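Local coordinates for mandelate racemase/muconate lactonizing protein (Alicyclobacillus acidocaldarius LAA1, PDB 3QLD) that belongs to the mandelate racemase/muconate lactonizing branch of the enolase superfamily, which pairs an alpha/beta N-terminal domain with a modified TIM-barrel domain, at residues Val138-Thr143 against Gly346-Pro351; Leu267-Gly272 against Ala294-Met299. All blocks are in the same frame, centred on the assembly; numbering follows the deposited sequence.

Interaction 1. Residues Val138-Thr143 against Gly346-Pro351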
# COMPACT_ATOMS: atom_id res chain seq x y z
N VAL A 138 -2.99 -8.82 -31.05
CA VAL A 138 -3.62 -7.76 -30.26
C VAL A 138 -3.37 -6.42 -30.92
O VAL A 138 -2.29 -6.19 -31.51
CB VAL A 138 -3.13 -7.76 -28.78
CG1 VAL A 138 -3.41 -9.16 -28.10
CG2 VAL A 138 -1.65 -7.47 -28.75
N GLU A 139 -4.35 -5.51 -30.84
CA GLU A 139 -4.14 -4.19 -31.40
C GLU A 139 -3.53 -3.28 -30.35
O GLU A 139 -3.74 -3.51 -29.17
CB GLU A 139 -5.43 -3.53 -31.79
CG GLU A 139 -6.48 -4.37 -32.48
CD GLU A 139 -7.70 -3.50 -32.79
OE1 GLU A 139 -8.46 -3.16 -31.84
OE2 GLU A 139 -7.87 -3.13 -33.96
N VAL A 140 -2.88 -2.20 -30.79
CA VAL A 140 -1.97 -1.41 -29.95
C VAL A 140 -2.46 0.04 -30.01
O VAL A 140 -2.82 0.48 -31.09
CB VAL A 140 -0.51 -1.50 -30.51
CG1 VAL A 140 0.39 -0.55 -29.72
CG2 VAL A 140 0.01 -2.93 -30.45
N SER A 141 -2.52 0.74 -28.87
CA SER A 141 -2.86 2.18 -28.80
C SER A 141 -1.66 3.11 -28.70
O SER A 141 -0.62 2.70 -28.20
CB SER A 141 -3.74 2.38 -27.51
OG SER A 141 -4.13 3.76 -27.28
N ALA A 142 -1.82 4.38 -29.06
CA ALA A 142 -0.82 5.39 -28.81
C ALA A 142 -1.28 6.49 -27.84
O ALA A 142 -2.35 7.10 -28.00
CB ALA A 142 -0.37 6.05 -30.19
N THR A 143 -0.46 6.77 -26.81
CA THR A 143 -0.74 7.86 -25.87
C THR A 143 -0.12 9.16 -26.33
O THR A 143 1.07 9.21 -26.67
CB THR A 143 -0.19 7.50 -24.48
OG1 THR A 143 -0.67 6.20 -24.15
CG2 THR A 143 -0.64 8.54 -23.42
N GLY A 346 0.18 -1.34 -36.20
CA GLY A 346 -0.75 -1.29 -35.08
C GLY A 346 -1.09 -2.62 -34.42
O GLY A 346 -1.96 -2.68 -33.53
N VAL A 347 -0.41 -3.69 -34.83
CA VAL A 347 -0.74 -5.02 -34.33
C VAL A 347 0.51 -5.78 -33.88
O VAL A 347 1.56 -5.68 -34.52
CB VAL A 347 -1.44 -5.88 -35.41
CG1 VAL A 347 -1.93 -7.21 -34.80
CG2 VAL A 347 -2.59 -5.13 -36.06
N ILE A 348 0.38 -6.57 -32.82
CA ILE A 348 1.52 -7.30 -32.35
C ILE A 348 1.10 -8.74 -32.19
O ILE A 348 -0.03 -9.03 -31.77
CB ILE A 348 2.13 -6.71 -30.99
CG1 ILE A 348 2.72 -5.34 -31.23
CG2 ILE A 348 3.22 -7.59 -30.45
CD1 ILE A 348 3.44 -4.61 -29.97
N GLN A 349 2.00 -9.64 -32.58
CA GLN A 349 1.71 -11.04 -32.45
C GLN A 349 1.87 -11.32 -30.98
O GLN A 349 2.89 -10.92 -30.38
CB GLN A 349 2.72 -11.88 -33.25
CG GLN A 349 2.40 -13.40 -33.32
CD GLN A 349 1.35 -13.72 -34.39
OE1 GLN A 349 0.60 -14.70 -34.30
NE2 GLN A 349 1.27 -12.86 -35.42
N VAL A 350 0.91 -12.04 -30.44
CA VAL A 350 1.02 -12.62 -29.12
C VAL A 350 2.15 -13.65 -29.04
O VAL A 350 2.14 -14.62 -29.77
CB VAL A 350 -0.33 -13.25 -28.74
CG1 VAL A 350 -0.26 -14.09 -27.45
CG2 VAL A 350 -1.39 -12.17 -28.63
N PRO A 351 3.12 -13.45 -28.10
CA PRO A 351 4.21 -14.39 -27.83
C PRO A 351 3.76 -15.84 -27.56
O PRO A 351 2.91 -16.12 -26.67
CB PRO A 351 4.88 -13.80 -26.55
CG PRO A 351 4.68 -12.29 -26.72
CD PRO A 351 3.29 -12.16 -27.37
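Val138 and Ile348 form an antiparallel hydrogen-bonded pair through two reciprocal backbone bonds, Val138 N lying 3.1 Å from Ile348 O and Ile348 N 3.0 Å from Val138 O. Next to them, Glu139 and Val347 make the non-hydrogen-bonded pair. The pairing then frays: Val140 N reaches Gly346 O at 2.9 Å, but the bond is weak and bent to 126° at the hydrogen. The same Gly346 O also takes a CA-H contact from Glu139 CA at 3.4 Å. Gly346 has a positive phi of 74°, a conformation easily adopted by a residue without a side chain, as the chain enters its short strand.

Beta-branched valine and isoleucine suit extended strands and fill the apolar face with short, stiff side chains. Val138 sends CG1 to the side of its backbone N, opposite its carbonyl carbon (chi1 -57°), and this methyl meets Val350 CG2 at 3.7 Å, the two side chains crossing at about a right angle. Val140 holds CG2 on the N side as well, where it lies 3.7 Å from Ile348 CG1 and hardly farther from the CD1 beyond it. On the opposite face, Val347 CG1 rests 3.5 Å from Val138 O. Glu139 also points to this side, and its carboxylate forms a salt bridge with Arg166, so a charged residue fits this partly exposed position.

Strand 137-144 is the first parallel strand of the TIM-like barrel domain, next to strand 167-171; strand 347-349 is an antiparallel extra on it, outside the parallel set. Against the apolar face of Val138 and Ile348, Ala313 of helix 303-313 packs on Val138, Ala314 touches Val350, and Val307, Leu310 and Ile311 meet Pro351.

Interaction 2. Residues Leu267-Gly272 against Ala294-Met299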
# COMPACT_ATOMS: atom_id res chain seq x y z
N LEU A 267 -11.54 -1.63 -16.93
CA LEU A 267 -10.35 -1.88 -16.09
C LEU A 267 -9.11 -1.88 -16.96
O LEU A 267 -9.07 -2.61 -17.98
CB LEU A 267 -10.52 -3.22 -15.33
CG LEU A 267 -9.34 -3.66 -14.43
CD1 LEU A 267 -9.18 -2.68 -13.24
CD2 LEU A 267 -9.60 -5.08 -13.90
N ASN A 268 -8.15 -1.03 -16.58
CA ASN A 268 -6.75 -1.11 -17.06
C ASN A 268 -6.06 -2.19 -16.25
O ASN A 268 -5.84 -2.04 -15.03
CB ASN A 268 -6.06 0.26 -16.99
CG ASN A 268 -4.61 0.24 -17.44
OD1 ASN A 268 -3.97 -0.81 -17.46
ND2 ASN A 268 -4.07 1.40 -17.74
N VAL A 269 -5.78 -3.30 -16.92
CA VAL A 269 -5.13 -4.45 -16.27
C VAL A 269 -3.62 -4.35 -16.43
O VAL A 269 -3.12 -4.18 -17.54
CB VAL A 269 -5.59 -5.77 -16.91
CG1 VAL A 269 -4.69 -7.00 -16.43
CG2 VAL A 269 -7.09 -6.00 -16.54
N LYS A 270 -2.86 -4.44 -15.31
CA LYS A 270 -1.40 -4.62 -15.45
C LYS A 270 -1.11 -5.75 -14.47
O LYS A 270 -1.36 -5.61 -13.29
CB LYS A 270 -0.63 -3.34 -15.12
CG LYS A 270 -1.00 -2.14 -15.97
CD LYS A 270 -0.19 -0.88 -15.65
CE LYS A 270 -0.83 0.31 -16.38
NZ LYS A 270 -0.20 1.61 -16.10
N PRO A 271 -0.75 -6.93 -14.98
CA PRO A 271 -0.62 -8.12 -14.15
C PRO A 271 0.28 -7.86 -12.95
O PRO A 271 0.01 -8.35 -11.87
CB PRO A 271 -0.04 -9.18 -15.14
CG PRO A 271 -0.56 -8.67 -16.48
CD PRO A 271 -0.55 -7.20 -16.42
N GLY A 272 1.34 -7.08 -13.13
CA GLY A 272 2.25 -6.80 -12.01
C GLY A 272 1.55 -6.00 -10.92
O GLY A 272 1.66 -6.29 -9.74
N ALA A 294 -12.03 -4.85 -20.23
CA ALA A 294 -10.66 -4.67 -19.75
C ALA A 294 -9.69 -4.63 -20.93
O ALA A 294 -10.04 -5.05 -22.06
CB ALA A 294 -10.32 -5.76 -18.71
N TRP A 295 -8.50 -4.06 -20.69
CA TRP A 295 -7.45 -3.98 -21.69
C TRP A 295 -6.17 -3.93 -20.89
O TRP A 295 -6.20 -3.61 -19.67
CB TRP A 295 -7.60 -2.73 -22.56
CG TRP A 295 -7.68 -1.44 -21.84
CD1 TRP A 295 -8.77 -0.92 -21.22
CD2 TRP A 295 -6.61 -0.51 -21.62
NE1 TRP A 295 -8.47 0.31 -20.65
CE2 TRP A 295 -7.14 0.57 -20.86
CE3 TRP A 295 -5.24 -0.50 -21.96
CZ2 TRP A 295 -6.36 1.67 -20.46
CZ3 TRP A 295 -4.46 0.61 -21.59
CH2 TRP A 295 -5.02 1.67 -20.82
N VAL A 296 -5.05 -4.20 -21.54
CA VAL A 296 -3.75 -4.20 -20.82
C VAL A 296 -2.96 -2.90 -20.99
O VAL A 296 -2.67 -2.45 -22.12
CB VAL A 296 -2.88 -5.48 -21.19
CG1 VAL A 296 -1.44 -5.36 -20.70
CG2 VAL A 296 -3.50 -6.74 -20.74
N GLY A 297 -2.55 -2.29 -19.85
CA GLY A 297 -1.86 -1.00 -19.91
C GLY A 297 -0.37 -1.24 -19.81
O GLY A 297 0.05 -2.38 -19.59
N GLY A 298 0.44 -0.18 -19.89
CA GLY A 298 1.91 -0.31 -19.83
C GLY A 298 2.62 0.40 -18.69
O GLY A 298 2.06 1.31 -18.07
N MSE A 299 3.85 -0.03 -18.41
CA MSE A 299 4.69 0.55 -17.36
C MSE A 299 6.10 0.87 -17.90
O MSE A 299 7.06 0.87 -17.14
CB MSE A 299 4.85 -0.46 -16.23
CG MSE A 299 3.55 -1.00 -15.63
SE MSE A 299 2.94 0.25 -14.28
CE MSE A 299 4.33 0.09 -12.92
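Asn268 lies over one face of the Trp295 indole, above its six-membered ring and displaced toward the rim. Its CB sits 4.2 Å from that ring's centroid in an off-centre CH-pi contact, and its amide is tilted 36° to the ring plane, bringing ND2 to 3.2 Å from Trp295 CH2. The indole gets there because its CG takes the crowded position between backbone N and carbonyl carbon (chi1 55°), which folds the ring back toward the neighbouring strand. Trp295 also stacks with Phe219 and has a cation-pi partner in Arg167, while Asn268 ND2 is hydrogen-bonded to Glu221. The other end of the amide, OD1, comes to 3.2 Å from Gly297 CA, a closeness that suits a residue with no side chain.

Strands 266-269 and 293-296 run parallel and are joined through helix 277-289, making a beta-alpha-beta unit of the TIM-like barrel. Val269 N bonds to Trp295 O at 2.8 Å, and Gly297 N continues the pattern to Val269 O at 3.0 Å. Asn268 and Trp295 line one face of the sheet; Leu267, Val269, Ala294 and Val296 occupy the other, where Val269 CG2 meets Ala294 CB at 3.9 Å and both residues touch Leu284 of the helix. The short side chains of this pair fit between sheet and helix.

Past the strand ends, the extended Lys270 side chain forms a salt bridge with Asp246. Its NZ also lies 3.0 Å from Gly298 O, above the carbonyl plane, but Gly298 and selenomethionine Met299 are modelled in two conformers, which makes this second bond doubtful.

In the fold
Interaction 2 is nested along the chain within the loop closed by interaction 1. Interaction 1 involves the first parallel strand of the barrel, interaction 2 the sixth and seventh; their centres lie about 13 Å apart and their nearest atoms about 6 Å, without touching. The chain at Thr322 and Asp323 runs between strands 137-144 and 293-296 and bonds to both, consistent with the place of the eighth strand of a TIM-like barrel. Ala313 packs on both Val138 and Val296, and Arg167 also reaches both contacts. In this superfamily the active site lies at the C-terminal ends of the barrel strands, so the Lys270 and Gly297-Met299 end of interaction 2 probably faces it.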